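Local coordinates for aeromonas extracellular serine protease (Aeromonas sobria, PDB 3WQB), which cleaves peptide bonds that follow two basic residues, one of them lysine, as a calcium-binding secreted serine protease of the furin subfamily, at residues A[201-204]-A[209-212]; A[251-256]-A[360-365]. The protein carries 1 engineered substitution. All coordinates share one frame; numbering follows the deposited sequence.

Contact 1 (A[201-204]-A[209-212])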
ATOM      1  N   GLU A 201       8.054   6.883 -11.253  1.00 10.15           N
ATOM      2  CA  GLU A 201       8.979   8.014 -11.136  1.00 10.77           C
ATOM      3  C   GLU A 201       8.689   9.050 -12.215  1.00 10.88           C
ATOM      4  O   GLU A 201       8.573  10.244 -11.924  1.00 10.79           O
ATOM      5  CB  GLU A 201      10.429   7.534 -11.216  1.00 10.77           C
ATOM      6  CG  GLU A 201      11.433   8.687 -11.240  1.00 11.47           C
ATOM      7  CD  GLU A 201      12.879   8.257 -11.117  1.00 14.46           C
ATOM      8  OE1 GLU A 201      13.163   7.047 -10.986  1.00 18.18           O
ATOM      9  OE2 GLU A 201      13.745   9.151 -11.164  1.00 17.33           O
ATOM     10  N   GLN A 202       8.550   8.593 -13.457  1.00 10.72           N
ATOM     11  CA  GLN A 202       8.308   9.521 -14.558  1.00 11.93           C
ATOM     12  C   GLN A 202       6.977  10.248 -14.402  1.00 11.69           C
ATOM     13  O   GLN A 202       6.863  11.439 -14.677  1.00 12.45           O
ATOM     14  CB  GLN A 202       8.374   8.781 -15.885  1.00 12.87           C
ATOM     15  CG  GLN A 202       9.778   8.380 -16.244  1.00 16.97           C
ATOM     16  CD  GLN A 202      10.777   9.544 -16.121  1.00 20.80           C
ATOM     17  OE1 GLN A 202      10.523  10.660 -16.601  1.00 23.72           O
ATOM     18  NE2 GLN A 202      11.926   9.278 -15.494  1.00 21.41           N
ATOM     19  N   GLN A 203       5.967   9.513 -13.950  1.00 10.55           N
ATOM     20  CA  GLN A 203       4.639  10.064 -13.761  1.00 11.07           C
ATOM     21  C   GLN A 203       4.552  11.025 -12.581  1.00 10.77           C
ATOM     22  O   GLN A 203       3.789  11.985 -12.612  1.00 11.44           O
ATOM     23  CB  GLN A 203       3.633   8.930 -13.602  1.00 10.92           C
ATOM     24  CG  GLN A 203       3.271   8.263 -14.938  1.00 11.27           C
ATOM     25  CD  GLN A 203       2.387   9.155 -15.789  1.00 12.02           C
ATOM     26  OE1 GLN A 203       2.866   9.856 -16.682  1.00 16.17           O
ATOM     27  NE2 GLN A 203       1.098   9.163 -15.489  1.00 14.75           N
ATOM     28  N   THR A 204       5.324  10.754 -11.534  1.00 10.75           N
ATOM     29  CA  THR A 204       5.322  11.617 -10.353  1.00 10.78           C
ATOM     30  C   THR A 204       6.051  12.937 -10.627  1.00 11.60           C
ATOM     31  O   THR A 204       5.559  14.009 -10.260  1.00 11.99           O
ATOM     32  CB  THR A 204       5.959  10.916  -9.136  1.00 10.49           C
ATOM     33  OG1 THR A 204       5.203   9.746  -8.795  1.00 10.89           O
ATOM     34  CG2 THR A 204       5.997  11.851  -7.925  1.00  9.61           C
ATOM     35  N   GLY A 209       2.256  16.609 -12.096  1.00 15.97           N
ATOM     36  CA  GLY A 209       2.688  15.301 -11.611  1.00 13.81           C
ATOM     37  C   GLY A 209       1.575  14.481 -10.990  1.00 12.46           C
ATOM     38  O   GLY A 209       0.619  15.018 -10.433  1.00 12.29           O
ATOM     39  N   ALA A 210       1.719  13.167 -11.096  1.00 10.98           N
ATOM     40  CA  ALA A 210       0.722  12.241 -10.559  1.00 10.50           C
ATOM     41  C   ALA A 210       1.122  11.673  -9.208  1.00 10.37           C
ATOM     42  O   ALA A 210       2.266  11.274  -8.999  1.00 10.81           O
ATOM     43  CB  ALA A 210       0.476  11.124 -11.546  1.00 10.95           C
ATOM     44  N   ALA A 211       0.156  11.656  -8.305  1.00 10.24           N
ATOM     45  CA  ALA A 211       0.315  11.060  -6.986  1.00  9.85           C
ATOM     46  C   ALA A 211      -0.204   9.628  -6.955  1.00  9.44           C
ATOM     47  O   ALA A 211      -1.398   9.391  -7.179  1.00  9.98           O
ATOM     48  CB  ALA A 211      -0.425  11.893  -5.962  1.00 10.32           C
ATOM     49  N   TYR A 212       0.705   8.684  -6.731  1.00  9.11           N
ATOM     50  CA  TYR A 212       0.337   7.285  -6.486  1.00  8.57           C
ATOM     51  C   TYR A 212      -0.006   7.110  -5.017  1.00  8.99           C
ATOM     52  O   TYR A 212       0.789   7.490  -4.160  1.00  9.17           O
ATOM     53  CB  TYR A 212       1.488   6.347  -6.900  1.00  8.59           C
ATOM     54  CG  TYR A 212       1.693   6.341  -8.389  1.00  8.89           C
ATOM     55  CD1 TYR A 212       2.474   7.323  -9.013  1.00  9.16           C
ATOM     56  CD2 TYR A 212       1.090   5.369  -9.186  1.00  9.93           C
ATOM     57  CE1 TYR A 212       2.636   7.339 -10.395  1.00 10.61           C
ATOM     58  CE2 TYR A 212       1.240   5.376 -10.566  1.00  9.60           C
ATOM     59  CZ  TYR A 212       2.020   6.366 -11.166  1.00 10.34           C
ATOM     60  OH  TYR A 212       2.193   6.375 -12.527  1.00 12.01           O
TER
HETATM   61  O   HOH W   1       3.479   9.669  -6.467  1.00  9.46           O

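Contact 2 (A[251-256]-A[360-365])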
ATOM      1  N   SER A 251       7.648   0.213  -0.484  1.00  8.74           N
ATOM      2  CA  SER A 251       8.876   0.957  -0.157  1.00  8.49           C
ATOM      3  C   SER A 251       9.484   1.661  -1.371  1.00  8.65           C
ATOM      4  O   SER A 251      10.646   2.064  -1.329  1.00  8.95           O
ATOM      5  CB  SER A 251       9.908   0.037   0.516  1.00  8.95           C
ATOM      6  OG  SER A 251      10.204  -1.066  -0.328  1.00  9.93           O
ATOM      7  N   ASN A 252       8.699   1.833  -2.435  1.00  8.53           N
ATOM      8  CA  ASN A 252       9.235   2.411  -3.663  1.00  9.13           C
ATOM      9  C   ASN A 252       9.267   3.927  -3.717  1.00  8.93           C
ATOM     10  O   ASN A 252       9.633   4.491  -4.751  1.00  9.83           O
ATOM     11  CB  ASN A 252       8.530   1.861  -4.914  1.00  8.99           C
ATOM     12  CG  ASN A 252       7.138   2.423  -5.101  1.00  9.68           C
ATOM     13  OD1 ASN A 252       6.613   3.129  -4.244  1.00 10.07           O
ATOM     14  ND2 ASN A 252       6.535   2.111  -6.238  1.00 11.40           N
ATOM     15  N   PHE A 253       8.894   4.577  -2.615  1.00  9.05           N
ATOM     16  CA  PHE A 253       8.850   6.046  -2.496  1.00  9.08           C
ATOM     17  C   PHE A 253       7.721   6.706  -3.279  1.00  9.12           C
ATOM     18  O   PHE A 253       7.030   7.552  -2.739  1.00  9.18           O
ATOM     19  CB  PHE A 253      10.196   6.700  -2.831  1.00  9.72           C
ATOM     20  CG  PHE A 253      10.174   8.199  -2.747  1.00  9.59           C
ATOM     21  CD1 PHE A 253      10.099   8.834  -1.506  1.00 10.36           C
ATOM     22  CD2 PHE A 253      10.217   8.982  -3.906  1.00 10.45           C
ATOM     23  CE1 PHE A 253      10.089  10.219  -1.416  1.00 11.63           C
ATOM     24  CE2 PHE A 253      10.195  10.369  -3.822  1.00 11.98           C
ATOM     25  CZ  PHE A 253      10.140  10.985  -2.578  1.00 12.07           C
ATOM     26  N   TRP A 254       7.549   6.326  -4.543  1.00  9.29           N
ATOM     27  CA  TRP A 254       6.509   6.925  -5.394  1.00  9.78           C
ATOM     28  C   TRP A 254       5.120   6.654  -4.834  1.00  9.05           C
ATOM     29  O   TRP A 254       4.225   7.496  -4.971  1.00  9.64           O
ATOM     30  CB  TRP A 254       6.632   6.440  -6.844  1.00  9.95           C
ATOM     31  CG  TRP A 254       8.062   6.489  -7.284  1.00  9.90           C
ATOM     32  CD1 TRP A 254       8.866   5.427  -7.569  1.00 10.27           C
ATOM     33  CD2 TRP A 254       8.894   7.661  -7.373  1.00 10.73           C
ATOM     34  NE1 TRP A 254      10.140   5.865  -7.879  1.00 11.06           N
ATOM     35  CE2 TRP A 254      10.184   7.229  -7.754  1.00 11.26           C
ATOM     36  CE3 TRP A 254       8.666   9.038  -7.188  1.00 11.02           C
ATOM     37  CZ2 TRP A 254      11.251   8.126  -7.947  1.00 11.95           C
ATOM     38  CZ3 TRP A 254       9.727   9.931  -7.398  1.00 11.59           C
ATOM     39  CH2 TRP A 254      10.996   9.466  -7.763  1.00 12.15           C
ATOM     40  N   ASN A 255       4.940   5.512  -4.164  1.00  8.96           N
ATOM     41  CA  ASN A 255       3.691   5.230  -3.477  1.00  8.89           C
ATOM     42  C   ASN A 255       3.600   5.997  -2.175  1.00  8.82           C
ATOM     43  O   ASN A 255       4.516   5.916  -1.340  1.00 10.69           O
ATOM     44  CB  ASN A 255       3.594   3.740  -3.168  1.00  8.71           C
ATOM     45  CG  ASN A 255       3.135   2.931  -4.343  1.00  8.77           C
ATOM     46  OD1 ASN A 255       2.325   3.402  -5.140  1.00 10.45           O
ATOM     47  ND2 ASN A 255       3.631   1.695  -4.458  1.00  9.95           N
ATOM     48  N   LEU A 256       2.504   6.738  -2.013  1.00  9.04           N
ATOM     49  CA  LEU A 256       2.142   7.317  -0.731  1.00  8.94           C
ATOM     50  C   LEU A 256       1.313   6.252  -0.011  1.00  8.66           C
ATOM     51  O   LEU A 256       0.162   5.996  -0.388  1.00  8.97           O
ATOM     52  CB  LEU A 256       1.330   8.602  -0.945  1.00  9.21           C
ATOM     53  CG  LEU A 256       1.109   9.529   0.261  1.00  9.54           C
ATOM     54  CD1 LEU A 256       0.562  10.873  -0.182  1.00 10.94           C
ATOM     55  CD2 LEU A 256       0.171   8.884   1.274  1.00 10.10           C
ATOM     56  N   ASP A 360       5.295  18.738  -3.128  1.00 10.98           N
ATOM     57  CA  ASP A 360       4.716  19.871  -2.408  1.00 11.24           C
ATOM     58  C   ASP A 360       3.457  19.459  -1.661  1.00 11.13           C
ATOM     59  O   ASP A 360       3.268  19.840  -0.506  1.00 11.20           O
ATOM     60  CB  ASP A 360       4.377  21.023  -3.364  1.00 11.40           C
ATOM     61  CG  ASP A 360       5.596  21.731  -3.882  1.00 14.27           C
ATOM     62  OD1 ASP A 360       6.511  22.000  -3.087  1.00 15.87           O
ATOM     63  OD2 ASP A 360       5.601  22.040  -5.092  1.00 18.86           O
ATOM     64  N   LEU A 361       2.592  18.696  -2.331  1.00 10.73           N
ATOM     65  CA  LEU A 361       1.348  18.254  -1.711  1.00 11.05           C
ATOM     66  C   LEU A 361       1.599  17.310  -0.537  1.00 10.98           C
ATOM     67  O   LEU A 361       0.940  17.411   0.501  1.00 11.59           O
ATOM     68  CB  LEU A 361       0.433  17.626  -2.760  1.00 11.76           C
ATOM     69  CG  LEU A 361       0.054  18.586  -3.889  1.00 13.54           C
ATOM     70  CD1 LEU A 361      -0.434  17.802  -5.089  1.00 16.60           C
ATOM     71  CD2 LEU A 361      -0.964  19.605  -3.444  1.00 18.40           C
ATOM     72  N   ARG A 362       2.568  16.409  -0.698  1.00 10.81           N
ATOM     73  CA  ARG A 362       3.004  15.562   0.415  1.00 11.37           C
ATOM     74  C   ARG A 362       3.480  16.388   1.608  1.00 11.33           C
ATOM     75  O   ARG A 362       3.146  16.071   2.757  1.00 12.42           O
ATOM     76  CB  ARG A 362       4.123  14.621  -0.008  1.00 11.33           C
ATOM     77  CG  ARG A 362       3.696  13.460  -0.871  1.00 11.93           C
ATOM     78  CD  ARG A 362       4.815  12.442  -0.889  1.00 12.69           C
ATOM     79  NE  ARG A 362       4.468  11.309  -1.733  1.00 11.99           N
ATOM     80  CZ  ARG A 362       5.257  10.268  -1.977  1.00 11.48           C
ATOM     81  NH1 ARG A 362       6.470  10.187  -1.431  1.00 13.23           N
ATOM     82  NH2 ARG A 362       4.829   9.310  -2.787  1.00 11.53           N
ATOM     83  N   ASP A 363       4.263  17.433   1.333  1.00 11.21           N
ATOM     84  CA  ASP A 363       4.787  18.298   2.383  1.00 10.97           C
ATOM     85  C   ASP A 363       3.643  18.963   3.147  1.00 11.35           C
ATOM     86  O   ASP A 363       3.641  19.012   4.380  1.00 11.90           O
ATOM     87  CB  ASP A 363       5.704  19.363   1.772  1.00 11.44           C
ATOM     88  CG  ASP A 363       6.438  20.174   2.820  1.00 12.98           C
ATOM     89  OD1 ASP A 363       7.273  19.594   3.552  1.00 13.93           O
ATOM     90  OD2 ASP A 363       6.189  21.396   2.898  1.00 15.32           O
ATOM     91  N   LEU A 364       2.657  19.452   2.402  1.00 10.75           N
ATOM     92  CA  LEU A 364       1.513  20.123   3.006  1.00 11.22           C
ATOM     93  C   LEU A 364       0.652  19.164   3.822  1.00 11.17           C
ATOM     94  O   LEU A 364       0.242  19.508   4.919  1.00 11.37           O
ATOM     95  CB  LEU A 364       0.681  20.822   1.928  1.00 11.70           C
ATOM     96  CG  LEU A 364       1.416  22.016   1.320  1.00 13.17           C
ATOM     97  CD1 LEU A 364       0.839  22.369  -0.030  1.00 15.08           C
ATOM     98  CD2 LEU A 364       1.373  23.205   2.259  1.00 13.86           C
ATOM     99  N   LEU A 365       0.378  17.977   3.282  1.00 11.06           N
ATOM    100  CA  LEU A 365      -0.366  16.959   4.015  1.00 11.40           C
ATOM    101  C   LEU A 365       0.352  16.529   5.288  1.00 11.53           C
ATOM    102  O   LEU A 365      -0.271  16.380   6.343  1.00 11.71           O
ATOM    103  CB  LEU A 365      -0.638  15.758   3.108  1.00 11.09           C
ATOM    104  CG  LEU A 365      -1.726  15.976   2.051  1.00 11.70           C
ATOM    105  CD1 LEU A 365      -1.634  14.946   0.940  1.00 12.35           C
ATOM    106  CD2 LEU A 365      -3.111  15.976   2.684  1.00 12.78           C
TER

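Contact 1 (A[201-204]-A[209-212])
Where the chain leaves helix 191-205 and turns back into strand 211-215, the amide of Ala210 donates to the carbonyl oxygen of Gln203 in a nearly straight bond (N to O 2.8 Å, 169°), the CA atoms of Thr204 and Ala210 being the nearest pair, 4.6 Å apart. The turn is tight at Gly209, whose CA-H makes a 3.4 Å contact from CA to Thr204 O; with no side chain there, the two backbones can lie this close. The phenol of Tyr212 returns toward the helix. Gln203 CB lies at the edge of the ring, in its plane, 3.1 Å from Tyr212 OH, while the amide of Gln203, bent away at chi2 (-73°), is turned 75° to that ring. The polar ends look elsewhere: Tyr212 OH bonds to Leu162 O, Gln203 NE2 to Arg169 O and Gln203 OE1 to Lys206. Thr204 OG1, also bonded to Phe200 O, accepts from a water 2.9 Å away, and the same water accepts from Tyr212 N at 3.0 Å. In this buried helix-to-strand turn of a beta-alpha-beta unit, one direct backbone bond and one water bridge tie the helix end to the start of the next strand, and the water satisfies a strand amide.

Contact 2 (A[251-256]-A[360-365])
The carbonyl oxygen of Phe253 is gripped by both terminal nitrogens of Arg362, NH2 at 2.8 Å and NH1 at 3.0 Å from Phe253 O. This is an end-on grip on a single atom, which lies in the guanidinium plane; neither bond is straight (151° and 140° at the hydrogens), as expected when two N-H groups converge on one oxygen. NH2 donates within the carbonyl plane, whereas NH1 is tilted 22° from it. Trp254 O also sits close to Arg362 NH2, at 2.9 Å, but the angle is too poor for a hydrogen bond; a carbonyl so near should still favour the positive charge. The arginine arrives from helix 358-368 with its chain extended from CG to NE, which carries the guanidinium across to the loop. There the phenyl ring of Phe253, its CG anti to the backbone N, presents a face to NH1, which comes 3.6 Å from CE1, toward the rim. Ring and guanidinium are steeply inclined to each other, and with Arg362 CZ 5.0 Å from the ring centroid the pair forms a cation-pi contact. Leu256 runs past the arginine in the opposite direction, its CD1 4.1 Å from Arg362 CG, so the aliphatic stem has a nonpolar neighbour. Within the loop, Asn252 OD1 accepts from Asn255 N at 2.9 Å, closing a turn that includes Phe253, and the Phe253 ring packs with CD2 over one face of the Trp254 indole. Leu534 of strand 527-535 touches Phe253 as well. An Asx motif thus leads into strand 255-261 of the parallel sheet of the subtilisin domain, with a buried arginine joining it to a helix.

In the fold
Contact 1 closes before contact 2 opens along the chain, and their centres lie about 10 Å apart. Both reach the same six-stranded parallel sheet of the subtilisin domain, through the neighbouring strands 211-215 and 255-261. A probable backbone hydrogen bond from Leu256 N to Tyr212 O (2.8 Å) links the two, and Glu201 packs on Trp254 close by. Helix 191-205 belongs to the crossover of contact 1, whereas helix 358-368 reaches the loop of contact 2 from more than a hundred residues further on; Val358 of that helix also touches Thr204 and Ala211. Together they join helices 191-205 and 358-368 to two adjacent strands of the protease core, away from the catalytic residues and the calcium sites.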